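Local coordinates for protein fumarate reductase iron-sulfur subunit (Mycolicibacterium smegmatis, PDB 7D6V) that probably carries electrons from the flavoprotein subunit toward the membrane quinone site through its three iron-sulfur clusters, as part of the succinate dehydrogenase Sdh1, at residues L8-G13 against R99-D104; Y23-N28 against A42-D47; T90-F95 against C148-N153. All coordinates share one frame; numbering follows the deposited sequence.

Interaction 1. Residues L8-G13 against R99-D104; sequences LRVWRG and RDLVTD
This is a polar strand-to-turn contact within the 2Fe-2S domain, where Arg-12 and Gly-13 of strand 4-14 meet Asp-100 in the turn between strands 97-99 and 102-103. Arg-12 forms a salt bridge with Asp-100. Its NE points almost straight at Asp-100 OD1, at 3.1 Å and 173°. The two planes stand nearly at right angles, and NE meets OD1 from above the carboxylate plane, while OD1 lies in the guanidinium plane. Arg-12 NH1 adds only a weak bond to OD2. Bends at chi2 (-68°) and chi3 (-47°) curl the arginine back onto the acid. Gly-13 N takes the anti lone pair of the same OD1 at 3.2 Å, so two donors grip this oxygen. OD2 is held by the backbone N of Ala-49. Arg-99 NE makes a long ion pair with OD2, which lies over its guanidinium face, so no N-H points at it.

Trp-11 turns its CE3-CZ3 edge to Asp-100 O, near the ring plane. Val-10 CG1 lies against Leu-101 CD2 at 4.3 Å. The indole NE1 bonds to Gln-20 O of the membrane anchor subunit. Strand 4-14 runs between strands 17-27 and 86-87, and the 97-99/102-103 hairpin turn packs against its end.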
ATOM      1  N   LEU B   8     -10.221  19.032  18.568  1.00 17.55           N
ATOM      2  CA  LEU B   8      -9.839  19.042  17.166  1.00 17.55           C
ATOM      3  C   LEU B   8     -10.061  20.429  16.577  1.00 17.55           C
ATOM      4  O   LEU B   8     -10.868  21.218  17.071  1.00 17.55           O
ATOM      5  CB  LEU B   8     -10.639  18.008  16.374  1.00 17.55           C
ATOM      6  CG  LEU B   8     -10.412  16.535  16.696  1.00 17.55           C
ATOM      7  CD1 LEU B   8     -11.387  15.680  15.914  1.00 17.55           C
ATOM      8  CD2 LEU B   8      -8.985  16.139  16.384  1.00 17.55           C
ATOM      9  N   ARG B   9      -9.317  20.723  15.514  1.00 16.63           N
ATOM     10  CA  ARG B   9      -9.382  22.019  14.855  1.00 16.63           C
ATOM     11  C   ARG B   9      -9.407  21.788  13.338  1.00 16.63           C
ATOM     12  O   ARG B   9      -8.558  22.250  12.585  1.00 16.63           O
ATOM     13  CB  ARG B   9      -8.248  22.926  15.336  1.00 16.63           C
ATOM     14  CG  ARG B   9      -8.317  24.337  14.798  1.00 16.63           C
ATOM     15  CD  ARG B   9      -7.195  25.238  15.300  1.00 16.63           C
ATOM     16  NE  ARG B   9      -5.876  24.861  14.813  1.00 16.63           N
ATOM     17  CZ  ARG B   9      -4.745  25.400  15.253  1.00 16.63           C
ATOM     18  NH1 ARG B   9      -4.783  26.338  16.185  1.00 16.63           N
ATOM     19  NH2 ARG B   9      -3.578  25.009  14.760  1.00 16.63           N
ATOM     20  N   VAL B  10     -10.376  20.982  12.890  1.00 14.70           N
ATOM     21  CA  VAL B  10     -10.455  20.531  11.502  1.00 14.70           C
ATOM     22  C   VAL B  10     -10.727  21.695  10.554  1.00 14.70           C
ATOM     23  O   VAL B  10     -11.532  22.589  10.847  1.00 14.70           O
ATOM     24  CB  VAL B  10     -11.546  19.453  11.377  1.00 14.70           C
ATOM     25  CG1 VAL B  10     -11.735  19.025   9.933  1.00 14.70           C
ATOM     26  CG2 VAL B  10     -11.215  18.261  12.253  1.00 14.70           C
ATOM     27  N   TRP B  11     -10.063  21.675   9.395  1.00 14.26           N
ATOM     28  CA  TRP B  11     -10.238  22.702   8.372  1.00 14.26           C
ATOM     29  C   TRP B  11     -11.482  22.426   7.530  1.00 14.26           C
ATOM     30  O   TRP B  11     -11.667  21.314   7.027  1.00 14.26           O
ATOM     31  CB  TRP B  11      -9.004  22.763   7.470  1.00 14.26           C
ATOM     32  CG  TRP B  11      -9.009  23.901   6.485  1.00 14.26           C
ATOM     33  CD1 TRP B  11      -8.503  25.149   6.678  1.00 14.26           C
ATOM     34  CD2 TRP B  11      -9.547  23.890   5.156  1.00 14.26           C
ATOM     35  NE1 TRP B  11      -8.692  25.916   5.559  1.00 14.26           N
ATOM     36  CE2 TRP B  11      -9.333  25.168   4.610  1.00 14.26           C
ATOM     37  CE3 TRP B  11     -10.193  22.927   4.378  1.00 14.26           C
ATOM     38  CZ2 TRP B  11      -9.737  25.504   3.323  1.00 14.26           C
ATOM     39  CZ3 TRP B  11     -10.594  23.264   3.105  1.00 14.26           C
ATOM     40  CH2 TRP B  11     -10.367  24.540   2.589  1.00 14.26           C
ATOM     41  N   ARG B  12     -12.329  23.442   7.368  1.00 14.46           N
ATOM     42  CA  ARG B  12     -13.546  23.347   6.571  1.00 14.46           C
ATOM     43  C   ARG B  12     -13.533  24.398   5.470  1.00 14.46           C
ATOM     44  O   ARG B  12     -13.096  25.529   5.689  1.00 14.46           O
ATOM     45  CB  ARG B  12     -14.805  23.536   7.431  1.00 14.46           C
ATOM     46  CG  ARG B  12     -14.870  22.697   8.686  1.00 14.46           C
ATOM     47  CD  ARG B  12     -15.021  21.220   8.388  1.00 14.46           C
ATOM     48  NE  ARG B  12     -16.047  20.943   7.389  1.00 14.46           N
ATOM     49  CZ  ARG B  12     -17.317  20.671   7.669  1.00 14.46           C
ATOM     50  NH1 ARG B  12     -18.174  20.427   6.692  1.00 14.46           N
ATOM     51  NH2 ARG B  12     -17.733  20.653   8.925  1.00 14.46           N
ATOM     52  N   GLY B  13     -14.018  24.029   4.297  1.00 15.20           N
ATOM     53  CA  GLY B  13     -14.135  24.964   3.198  1.00 15.20           C
ATOM     54  C   GLY B  13     -13.997  24.255   1.868  1.00 15.20           C
ATOM     55  O   GLY B  13     -14.052  23.033   1.786  1.00 15.20           O
ATOM     56  N   ARG B  99     -12.752  19.753  -1.196  1.00 15.48           N
ATOM     57  CA  ARG B  99     -13.555  20.198  -0.071  1.00 15.48           C
ATOM     58  C   ARG B  99     -12.734  19.949   1.189  1.00 15.48           C
ATOM     59  O   ARG B  99     -11.505  19.847   1.121  1.00 15.48           O
ATOM     60  CB  ARG B  99     -14.929  19.509  -0.082  1.00 15.48           C
ATOM     61  CG  ARG B  99     -16.028  20.377   0.486  1.00 15.48           C
ATOM     62  CD  ARG B  99     -17.268  19.585   0.795  1.00 15.48           C
ATOM     63  NE  ARG B  99     -18.174  20.337   1.651  1.00 15.48           N
ATOM     64  CZ  ARG B  99     -19.106  19.783   2.415  1.00 15.48           C
ATOM     65  NH1 ARG B  99     -19.259  18.468   2.423  1.00 15.48           N
ATOM     66  NH2 ARG B  99     -19.883  20.547   3.168  1.00 15.48           N
ATOM     67  N   ASP B 100     -13.410  19.821   2.332  1.00 14.59           N
ATOM     68  CA  ASP B 100     -12.790  19.970   3.647  1.00 14.59           C
ATOM     69  C   ASP B 100     -11.431  19.284   3.782  1.00 14.59           C
ATOM     70  O   ASP B 100     -10.414  19.947   4.000  1.00 14.59           O
ATOM     71  CB  ASP B 100     -13.757  19.444   4.710  1.00 14.59           C
ATOM     72  CG  ASP B 100     -15.177  19.905   4.479  1.00 14.59           C
ATOM     73  OD1 ASP B 100     -15.399  21.127   4.383  1.00 14.59           O
ATOM     74  OD2 ASP B 100     -16.074  19.047   4.385  1.00 14.59           O
ATOM     75  N   LEU B 101     -11.382  17.963   3.639  1.00 13.85           N
ATOM     76  CA  LEU B 101     -10.124  17.237   3.773  1.00 13.85           C
ATOM     77  C   LEU B 101      -9.720  16.524   2.492  1.00 13.85           C
ATOM     78  O   LEU B 101      -8.784  15.721   2.511  1.00 13.85           O
ATOM     79  CB  LEU B 101     -10.200  16.230   4.922  1.00 13.85           C
ATOM     80  CG  LEU B 101     -10.378  16.789   6.334  1.00 13.85           C
ATOM     81  CD1 LEU B 101     -10.380  15.664   7.347  1.00 13.85           C
ATOM     82  CD2 LEU B 101      -9.302  17.806   6.660  1.00 13.85           C
ATOM     83  N   VAL B 102     -10.398  16.799   1.384  1.00 14.48           N
ATOM     84  CA  VAL B 102     -10.182  16.109   0.120  1.00 14.48           C
ATOM     85  C   VAL B 102      -9.527  17.077  -0.852  1.00 14.48           C
ATOM     86  O   VAL B 102      -9.995  18.208  -1.021  1.00 14.48           O
ATOM     87  CB  VAL B 102     -11.504  15.566  -0.445  1.00 14.48           C
ATOM     88  CG1 VAL B 102     -11.258  14.768  -1.702  1.00 14.48           C
ATOM     89  CG2 VAL B 102     -12.190  14.718   0.590  1.00 14.48           C
ATOM     90  N   THR B 103      -8.444  16.637  -1.482  1.00 14.35           N
ATOM     91  CA  THR B 103      -7.748  17.430  -2.479  1.00 14.35           C
ATOM     92  C   THR B 103      -7.848  16.751  -3.838  1.00 14.35           C
ATOM     93  O   THR B 103      -8.161  15.564  -3.944  1.00 14.35           O
ATOM     94  CB  THR B 103      -6.273  17.640  -2.111  1.00 14.35           C
ATOM     95  OG1 THR B 103      -5.681  16.384  -1.760  1.00 14.35           O
ATOM     96  CG2 THR B 103      -6.153  18.594  -0.943  1.00 14.35           C
ATOM     97  N   ASP B 104      -7.583  17.530  -4.882  1.00 14.82           N
ATOM     98  CA  ASP B 104      -7.595  17.026  -6.253  1.00 14.82           C
ATOM     99  C   ASP B 104      -6.224  16.435  -6.550  1.00 14.82           C
ATOM    100  O   ASP B 104      -5.320  17.115  -7.034  1.00 14.82           O
ATOM    101  CB  ASP B 104      -7.956  18.135  -7.230  1.00 14.82           C
ATOM    102  CG  ASP B 104      -8.132  17.631  -8.644  1.00 14.82           C
ATOM    103  OD1 ASP B 104      -7.735  18.349  -9.584  1.00 14.82           O
ATOM    104  OD2 ASP B 104      -8.663  16.517  -8.818  1.00 14.82           O
TER

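Interaction 2. Residues Y23-N28 against A42-D47; sequences YTVEVN and ATQTPD
Tyr-23 of strand 17-27 meets Thr-45 and Gln-44 just after helix 33-43, within the beta-grasp fold of the 2Fe-2S domain. Here the chain has left its first hairpin, run through the helix and turned back past the outer strand. Gln-44 is the first residue to depart from helical backbone angles, and its side chain and that of Thr-45 set out toward the strand.

The methyl CG2 of Thr-45 lies obliquely by the hydroxyl end of the tyrosine ring. It lies 3.8 Å from Tyr-23 CE2 and 3.9 Å from both Tyr-23 CZ and OH. The two side chains come from opposite directions. A chi1 of 67° puts Thr-45 CG2 opposite the carbonyl carbon and leaves OG1 on the other branch, where it makes a weak hydrogen bond to Leu-40 O of the helix.

Gln-44 extends past Tyr-23, the two side chains running in opposite senses. Its amide stands steeply to the ring, the planes 76° apart. The end of the Gln-44 side chain comes close to the backbone of Thr-24. The phenol OH of Tyr-23 turns to the neighbouring strand and bonds to Arg-12 NH2. Pro-46 O bonds to Tyr-482 OH of subunit A.

Deeper in, Val-25 packs on Ile-36 and Leu-40. A helix laid across a hairpin in this way is typical of the beta-grasp of plant-type ferredoxin domains.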
ATOM      1  N   TYR B  23     -13.882  21.549  17.175  1.00 16.96           N
ATOM      2  CA  TYR B  23     -14.809  20.494  17.557  1.00 16.96           C
ATOM      3  C   TYR B  23     -14.273  19.750  18.773  1.00 16.96           C
ATOM      4  O   TYR B  23     -13.061  19.619  18.954  1.00 16.96           O
ATOM      5  CB  TYR B  23     -15.036  19.505  16.408  1.00 16.96           C
ATOM      6  CG  TYR B  23     -15.578  20.134  15.148  1.00 16.96           C
ATOM      7  CD1 TYR B  23     -14.769  20.315  14.037  1.00 16.96           C
ATOM      8  CD2 TYR B  23     -16.899  20.540  15.069  1.00 16.96           C
ATOM      9  CE1 TYR B  23     -15.262  20.888  12.886  1.00 16.96           C
ATOM     10  CE2 TYR B  23     -17.398  21.111  13.926  1.00 16.96           C
ATOM     11  CZ  TYR B  23     -16.578  21.283  12.836  1.00 16.96           C
ATOM     12  OH  TYR B  23     -17.081  21.855  11.692  1.00 16.96           O
ATOM     13  N   THR B  24     -15.189  19.262  19.608  1.00 19.94           N
ATOM     14  CA  THR B  24     -14.848  18.470  20.786  1.00 19.94           C
ATOM     15  C   THR B  24     -15.404  17.063  20.611  1.00 19.94           C
ATOM     16  O   THR B  24     -16.620  16.884  20.514  1.00 19.94           O
ATOM     17  CB  THR B  24     -15.404  19.104  22.063  1.00 19.94           C
ATOM     18  OG1 THR B  24     -14.882  20.428  22.209  1.00 19.94           O
ATOM     19  CG2 THR B  24     -15.016  18.278  23.277  1.00 19.94           C
ATOM     20  N   VAL B  25     -14.515  16.071  20.581  1.00 20.30           N
ATOM     21  CA  VAL B  25     -14.889  14.687  20.319  1.00 20.30           C
ATOM     22  C   VAL B  25     -14.340  13.800  21.427  1.00 20.30           C
ATOM     23  O   VAL B  25     -13.290  14.078  22.013  1.00 20.30           O
ATOM     24  CB  VAL B  25     -14.381  14.205  18.939  1.00 20.30           C
ATOM     25  CG1 VAL B  25     -15.019  12.881  18.557  1.00 20.30           C
ATOM     26  CG2 VAL B  25     -14.647  15.251  17.871  1.00 20.30           C
ATOM     27  N   GLU B  26     -15.064  12.720  21.710  1.00 23.04           N
ATOM     28  CA  GLU B  26     -14.646  11.740  22.701  1.00 23.04           C
ATOM     29  C   GLU B  26     -13.621  10.782  22.106  1.00 23.04           C
ATOM     30  O   GLU B  26     -13.839  10.217  21.031  1.00 23.04           O
ATOM     31  CB  GLU B  26     -15.862  10.970  23.206  1.00 23.04           C
ATOM     32  CG  GLU B  26     -15.555   9.894  24.217  1.00 23.04           C
ATOM     33  CD  GLU B  26     -16.528   8.736  24.132  1.00 23.04           C
ATOM     34  OE1 GLU B  26     -16.405   7.927  23.189  1.00 23.04           O
ATOM     35  OE2 GLU B  26     -17.415   8.634  25.006  1.00 23.04           O
ATOM     36  N   VAL B  27     -12.505  10.597  22.807  1.00 23.97           N
ATOM     37  CA  VAL B  27     -11.412   9.743  22.354  1.00 23.97           C
ATOM     38  C   VAL B  27     -11.259   8.586  23.330  1.00 23.97           C
ATOM     39  O   VAL B  27     -11.231   8.796  24.546  1.00 23.97           O
ATOM     40  CB  VAL B  27     -10.095  10.528  22.228  1.00 23.97           C
ATOM     41  CG1 VAL B  27      -8.957   9.602  21.835  1.00 23.97           C
ATOM     42  CG2 VAL B  27     -10.242  11.636  21.211  1.00 23.97           C
ATOM     43  N   ASN B  28     -11.171   7.374  22.797  1.00 26.84           N
ATOM     44  CA  ASN B  28     -10.896   6.182  23.584  1.00 26.84           C
ATOM     45  C   ASN B  28      -9.462   5.715  23.356  1.00 26.84           C
ATOM     46  O   ASN B  28      -8.792   6.116  22.404  1.00 26.84           O
ATOM     47  CB  ASN B  28     -11.878   5.060  23.237  1.00 26.84           C
ATOM     48  CG  ASN B  28     -13.302   5.400  23.603  1.00 26.84           C
ATOM     49  OD1 ASN B  28     -13.687   5.332  24.766  1.00 26.84           O
ATOM     50  ND2 ASN B  28     -14.098   5.763  22.606  1.00 26.84           N
ATOM     51  N   ALA B  42     -20.412  10.990  12.256  1.00 17.86           N
ATOM     52  CA  ALA B  42     -21.648  10.343  12.666  1.00 17.86           C
ATOM     53  C   ALA B  42     -22.374  11.085  13.778  1.00 17.86           C
ATOM     54  O   ALA B  42     -23.539  10.775  14.043  1.00 17.86           O
ATOM     55  CB  ALA B  42     -21.367   8.906  13.106  1.00 17.86           C
ATOM     56  N   THR B  43     -21.729  12.050  14.430  1.00 18.59           N
ATOM     57  CA  THR B  43     -22.352  12.776  15.530  1.00 18.59           C
ATOM     58  C   THR B  43     -22.585  14.253  15.252  1.00 18.59           C
ATOM     59  O   THR B  43     -23.627  14.782  15.639  1.00 18.59           O
ATOM     60  CB  THR B  43     -21.503  12.641  16.799  1.00 18.59           C
ATOM     61  OG1 THR B  43     -20.168  13.086  16.535  1.00 18.59           O
ATOM     62  CG2 THR B  43     -21.469  11.196  17.266  1.00 18.59           C
ATOM     63  N   GLN B  44     -21.656  14.943  14.600  1.00 17.66           N
ATOM     64  CA  GLN B  44     -21.743  16.395  14.486  1.00 17.66           C
ATOM     65  C   GLN B  44     -21.739  16.912  13.057  1.00 17.66           C
ATOM     66  O   GLN B  44     -22.496  17.833  12.743  1.00 17.66           O
ATOM     67  CB  GLN B  44     -20.589  17.050  15.258  1.00 17.66           C
ATOM     68  CG  GLN B  44     -20.693  16.908  16.765  1.00 17.66           C
ATOM     69  CD  GLN B  44     -19.464  17.418  17.487  1.00 17.66           C
ATOM     70  OE1 GLN B  44     -18.708  16.645  18.071  1.00 17.66           O
ATOM     71  NE2 GLN B  44     -19.260  18.727  17.456  1.00 17.66           N
ATOM     72  N   THR B  45     -20.911  16.347  12.176  1.00 16.76           N
ATOM     73  CA  THR B  45     -20.683  16.879  10.833  1.00 16.76           C
ATOM     74  C   THR B  45     -20.935  15.783   9.805  1.00 16.76           C
ATOM     75  O   THR B  45     -19.988  15.169   9.293  1.00 16.76           O
ATOM     76  CB  THR B  45     -19.267  17.433  10.685  1.00 16.76           C
ATOM     77  OG1 THR B  45     -18.323  16.358  10.756  1.00 16.76           O
ATOM     78  CG2 THR B  45     -18.967  18.432  11.783  1.00 16.76           C
ATOM     79  N   PRO B  46     -22.199  15.519   9.469  1.00 16.71           N
ATOM     80  CA  PRO B  46     -22.495  14.442   8.510  1.00 16.71           C
ATOM     81  C   PRO B  46     -21.904  14.667   7.128  1.00 16.71           C
ATOM     82  O   PRO B  46     -21.598  13.695   6.429  1.00 16.71           O
ATOM     83  CB  PRO B  46     -24.030  14.422   8.465  1.00 16.71           C
ATOM     84  CG  PRO B  46     -24.482  15.242   9.622  1.00 16.71           C
ATOM     85  CD  PRO B  46     -23.412  16.233   9.891  1.00 16.71           C
ATOM     86  N   ASP B  47     -21.733  15.923   6.713  1.00 17.33           N
ATOM     87  CA  ASP B  47     -21.289  16.261   5.367  1.00 17.33           C
ATOM     88  C   ASP B  47     -19.803  16.600   5.300  1.00 17.33           C
ATOM     89  O   ASP B  47     -19.368  17.265   4.357  1.00 17.33           O
ATOM     90  CB  ASP B  47     -22.112  17.426   4.821  1.00 17.33           C
ATOM     91  CG  ASP B  47     -22.134  18.607   5.761  1.00 17.33           C
ATOM     92  OD1 ASP B  47     -21.849  18.415   6.960  1.00 17.33           O
ATOM     93  OD2 ASP B  47     -22.416  19.731   5.302  1.00 17.33           O
TER

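Interaction 3. Residues T90-F95 against C148-N153; sequences TPLRTF and CFLCQN. With SF4 (iron/sulfur cluster), chain F.
Asn-153 lies across Leu-92 and Thr-94, its amide entering the bend of the loop 90-95. Its CG is anti to the backbone N (chi1 180°), which swings the amide off the helix toward that loop. OD1 accepts a hydrogen bond from Thr-94 N at 3.1 Å, and the donor sits nearly along the C=O axis. The N-H is less well aimed, with an angle of 140° at the hydrogen. The hydroxyl of Thr-94 sits close to both OD1 and the backbone carbonyl of Asn-153. On the other side of the amide, ND2 is 3.6 Å from Leu-92 CD2 and bonds to Glu-65 OE2. That carboxylate also takes Arg-93 N, so one acid ties loop and helix together.

Leu-92 CD2 meets Leu-150 CD2 at 4.0 Å in a small apolar contact. Phe-95 turns the edge of its ring to the start of the helix. Its CZ is 3.8 Å from Gln-152 CB, which lies in the ring plane, and its CE2 approaches Phe-149 O. The amide of Gln-152 bends away and is held by Arg-172 N, Asn-108 and Ala-169 O.

The helix side of the contact also carries the cluster. Cys-148 SG binds the iron FE4 at 2.4 Å and Cys-151 SG binds the iron FE1 at 2.4 Å. Leu-150 N donates a hydrogen bond to Cys-148 SG, 2.9 Å from N to SG and 158° at the hydrogen, and may lower the charge on the thiolate. Phe-149, at the N-cap position, has its backbone N 3.3 Å from the cluster sulfide S2.

Cys-145, Cys-148, Cys-151 and Cys-155 follow the C-x2-C-x2-C-x3-C pattern typical of ferredoxin-like dicluster domains, in which the last cysteine serves the second cluster, here the 3Fe-4S cluster.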
ATOM      1  N   THR B  90      -5.910  19.190   8.584  1.00 13.21           N
ATOM      2  CA  THR B  90      -6.085  19.960   7.363  1.00 13.21           C
ATOM      3  C   THR B  90      -5.817  19.064   6.167  1.00 13.21           C
ATOM      4  O   THR B  90      -5.162  18.026   6.294  1.00 13.21           O
ATOM      5  CB  THR B  90      -5.142  21.175   7.315  1.00 13.21           C
ATOM      6  OG1 THR B  90      -3.803  20.736   7.064  1.00 13.21           O
ATOM      7  CG2 THR B  90      -5.188  21.953   8.614  1.00 13.21           C
ATOM      8  N   PRO B  91      -6.322  19.427   4.989  1.00 12.96           N
ATOM      9  CA  PRO B  91      -5.997  18.664   3.781  1.00 12.96           C
ATOM     10  C   PRO B  91      -4.553  18.889   3.358  1.00 12.96           C
ATOM     11  O   PRO B  91      -3.833  19.731   3.896  1.00 12.96           O
ATOM     12  CB  PRO B  91      -6.974  19.217   2.743  1.00 12.96           C
ATOM     13  CG  PRO B  91      -7.267  20.588   3.217  1.00 12.96           C
ATOM     14  CD  PRO B  91      -7.283  20.506   4.708  1.00 12.96           C
ATOM     15  N   LEU B  92      -4.128  18.097   2.378  1.00 12.74           N
ATOM     16  CA  LEU B  92      -2.811  18.277   1.788  1.00 12.74           C
ATOM     17  C   LEU B  92      -2.705  19.659   1.157  1.00 12.74           C
ATOM     18  O   LEU B  92      -3.612  20.103   0.449  1.00 12.74           O
ATOM     19  CB  LEU B  92      -2.550  17.193   0.745  1.00 12.74           C
ATOM     20  CG  LEU B  92      -2.672  15.742   1.207  1.00 12.74           C
ATOM     21  CD1 LEU B  92      -2.347  14.799   0.070  1.00 12.74           C
ATOM     22  CD2 LEU B  92      -1.761  15.480   2.385  1.00 12.74           C
ATOM     23  N   ARG B  93      -1.591  20.340   1.414  1.00 13.34           N
ATOM     24  CA  ARG B  93      -1.421  21.728   1.010  1.00 13.34           C
ATOM     25  C   ARG B  93      -0.680  21.890  -0.309  1.00 13.34           C
ATOM     26  O   ARG B  93      -0.401  23.022  -0.704  1.00 13.34           O
ATOM     27  CB  ARG B  93      -0.694  22.510   2.106  1.00 13.34           C
ATOM     28  CG  ARG B  93      -1.545  22.795   3.324  1.00 13.34           C
ATOM     29  CD  ARG B  93      -0.780  23.595   4.357  1.00 13.34           C
ATOM     30  NE  ARG B  93      -0.895  25.030   4.129  1.00 13.34           N
ATOM     31  CZ  ARG B  93      -0.236  25.951   4.822  1.00 13.34           C
ATOM     32  NH1 ARG B  93       0.586  25.586   5.791  1.00 13.34           N
ATOM     33  NH2 ARG B  93      -0.401  27.235   4.550  1.00 13.34           N
ATOM     34  N   THR B  94      -0.347  20.798  -0.994  1.00 13.06           N
ATOM     35  CA  THR B  94       0.328  20.874  -2.283  1.00 13.06           C
ATOM     36  C   THR B  94      -0.629  20.786  -3.462  1.00 13.06           C
ATOM     37  O   THR B  94      -0.327  21.315  -4.536  1.00 13.06           O
ATOM     38  CB  THR B  94       1.377  19.760  -2.392  1.00 13.06           C
ATOM     39  OG1 THR B  94       2.238  19.811  -1.252  1.00 13.06           O
ATOM     40  CG2 THR B  94       2.219  19.917  -3.644  1.00 13.06           C
ATOM     41  N   PHE B  95      -1.779  20.159  -3.284  1.00 13.28           N
ATOM     42  CA  PHE B  95      -2.721  19.924  -4.359  1.00 13.28           C
ATOM     43  C   PHE B  95      -3.953  20.801  -4.196  1.00 13.28           C
ATOM     44  O   PHE B  95      -4.250  21.272  -3.094  1.00 13.28           O
ATOM     45  CB  PHE B  95      -3.119  18.443  -4.387  1.00 13.28           C
ATOM     46  CG  PHE B  95      -1.945  17.513  -4.453  1.00 13.28           C
ATOM     47  CD1 PHE B  95      -1.120  17.503  -5.561  1.00 13.28           C
ATOM     48  CD2 PHE B  95      -1.650  16.670  -3.399  1.00 13.28           C
ATOM     49  CE1 PHE B  95      -0.033  16.661  -5.622  1.00 13.28           C
ATOM     50  CE2 PHE B  95      -0.563  15.824  -3.456  1.00 13.28           C
ATOM     51  CZ  PHE B  95       0.245  15.819  -4.568  1.00 13.28           C
ATOM     52  N   CYS B 148      -0.052   6.957  -1.931  1.00 11.97           N
ATOM     53  CA  CYS B 148      -0.648   7.923  -1.017  1.00 11.97           C
ATOM     54  C   CYS B 148      -0.317   9.341  -1.475  1.00 11.97           C
ATOM     55  O   CYS B 148      -1.111  10.265  -1.298  1.00 11.97           O
ATOM     56  CB  CYS B 148      -0.147   7.696   0.409  1.00 11.97           C
ATOM     57  SG  CYS B 148       1.395   8.553   0.804  1.00 11.97           S
ATOM     58  N   PHE B 149       0.864   9.502  -2.066  1.00 11.83           N
ATOM     59  CA  PHE B 149       1.316  10.798  -2.565  1.00 11.83           C
ATOM     60  C   PHE B 149       1.696  11.756  -1.445  1.00 11.83           C
ATOM     61  O   PHE B 149       1.709  12.973  -1.643  1.00 11.83           O
ATOM     62  CB  PHE B 149       0.263  11.430  -3.480  1.00 11.83           C
ATOM     63  CG  PHE B 149      -0.196  10.523  -4.583  1.00 11.83           C
ATOM     64  CD1 PHE B 149       0.722   9.873  -5.388  1.00 11.83           C
ATOM     65  CD2 PHE B 149      -1.542  10.307  -4.804  1.00 11.83           C
ATOM     66  CE1 PHE B 149       0.306   9.035  -6.398  1.00 11.83           C
ATOM     67  CE2 PHE B 149      -1.964   9.471  -5.813  1.00 11.83           C
ATOM     68  CZ  PHE B 149      -1.039   8.834  -6.612  1.00 11.83           C
ATOM     69  N   LEU B 150       2.022  11.228  -0.265  1.00 11.59           N
ATOM     70  CA  LEU B 150       2.517  12.081   0.810  1.00 11.59           C
ATOM     71  C   LEU B 150       3.891  12.639   0.469  1.00 11.59           C
ATOM     72  O   LEU B 150       4.210  13.783   0.816  1.00 11.59           O
ATOM     73  CB  LEU B 150       2.558  11.302   2.123  1.00 11.59           C
ATOM     74  CG  LEU B 150       1.215  11.007   2.791  1.00 11.59           C
ATOM     75  CD1 LEU B 150       1.395  10.056   3.957  1.00 11.59           C
ATOM     76  CD2 LEU B 150       0.539  12.283   3.239  1.00 11.59           C
ATOM     77  N   CYS B 151       4.674  11.851  -0.262  1.00 11.26           N
ATOM     78  CA  CYS B 151       5.992  12.281  -0.702  1.00 11.26           C
ATOM     79  C   CYS B 151       5.800  13.457  -1.654  1.00 11.26           C
ATOM     80  O   CYS B 151       6.474  14.480  -1.536  1.00 11.26           O
ATOM     81  CB  CYS B 151       6.725  11.140  -1.408  1.00 11.26           C
ATOM     82  SG  CYS B 151       5.924  10.558  -2.920  1.00 11.26           S
ATOM     83  N   GLN B 152       4.874  13.304  -2.599  1.00 11.38           N
ATOM     84  CA  GLN B 152       4.575  14.369  -3.547  1.00 11.38           C
ATOM     85  C   GLN B 152       4.079  15.613  -2.828  1.00 11.38           C
ATOM     86  O   GLN B 152       4.394  16.739  -3.225  1.00 11.38           O
ATOM     87  CB  GLN B 152       3.534  13.891  -4.556  1.00 11.38           C
ATOM     88  CG  GLN B 152       3.864  12.571  -5.214  1.00 11.38           C
ATOM     89  CD  GLN B 152       4.726  12.737  -6.444  1.00 11.38           C
ATOM     90  OE1 GLN B 152       5.869  12.297  -6.474  1.00 11.38           O
ATOM     91  NE2 GLN B 152       4.179  13.370  -7.468  1.00 11.38           N
ATOM     92  N   ASN B 153       3.283  15.425  -1.775  1.00 11.84           N
ATOM     93  CA  ASN B 153       2.774  16.556  -1.010  1.00 11.84           C
ATOM     94  C   ASN B 153       3.892  17.311  -0.302  1.00 11.84           C
ATOM     95  O   ASN B 153       3.897  18.545  -0.281  1.00 11.84           O
ATOM     96  CB  ASN B 153       1.739  16.069   0.002  1.00 11.84           C
ATOM     97  CG  ASN B 153       1.172  17.190   0.836  1.00 11.84           C
ATOM     98  OD1 ASN B 153       0.477  18.064   0.328  1.00 11.84           O
ATOM     99  ND2 ASN B 153       1.463  17.170   2.126  1.00 11.84           N
TER
HETATM  100 FE1  SF4 F 302       5.411   8.459  -1.773  1.00 12.21          FE
HETATM  101 FE2  SF4 F 302       5.986   6.154   0.091  1.00 12.21          FE
HETATM  102 FE3  SF4 F 302       4.424   5.688  -2.451  1.00 12.21          FE
HETATM  103 FE4  SF4 F 302       3.173   7.220  -0.169  1.00 12.21          FE
HETATM  104  S1  SF4 F 302       4.085   5.301  -0.378  1.00 12.21           S
HETATM  105  S2  SF4 F 302       3.511   7.606  -2.241  1.00 12.21           S
HETATM  106  S3  SF4 F 302       5.073   8.073   0.300  1.00 12.21           S
HETATM  107  S4  SF4 F 302       6.324   6.541  -1.982  1.00 12.21           S

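In the fold
Interactions 1 and 2 share one sheet and have centres about 14 Å apart. Strands 4-14 and 17-27 are neighbours in it, probably hydrogen-bonded through Leu-8 N and Tyr-23 O, 2.9 Å apart. Arg-12 NH2 also packs on Thr-45 CG2 at 3.8 Å. Interaction 3 is about 12 Å from interaction 1, centre to centre. The two touch where Asp-100 O is 3.3 Å from Pro-91 CD. Interactions 2 and 3 do not touch, their nearest atoms about 10 Å apart. Contacts thus run from the outer strand to the 4Fe-4S cluster. Side chain to cluster, Leu-101 is about 12 Å and Leu-150 about 8 Å from 2Fe-2S, and Gln-152 about 7 Å from 3Fe-4S.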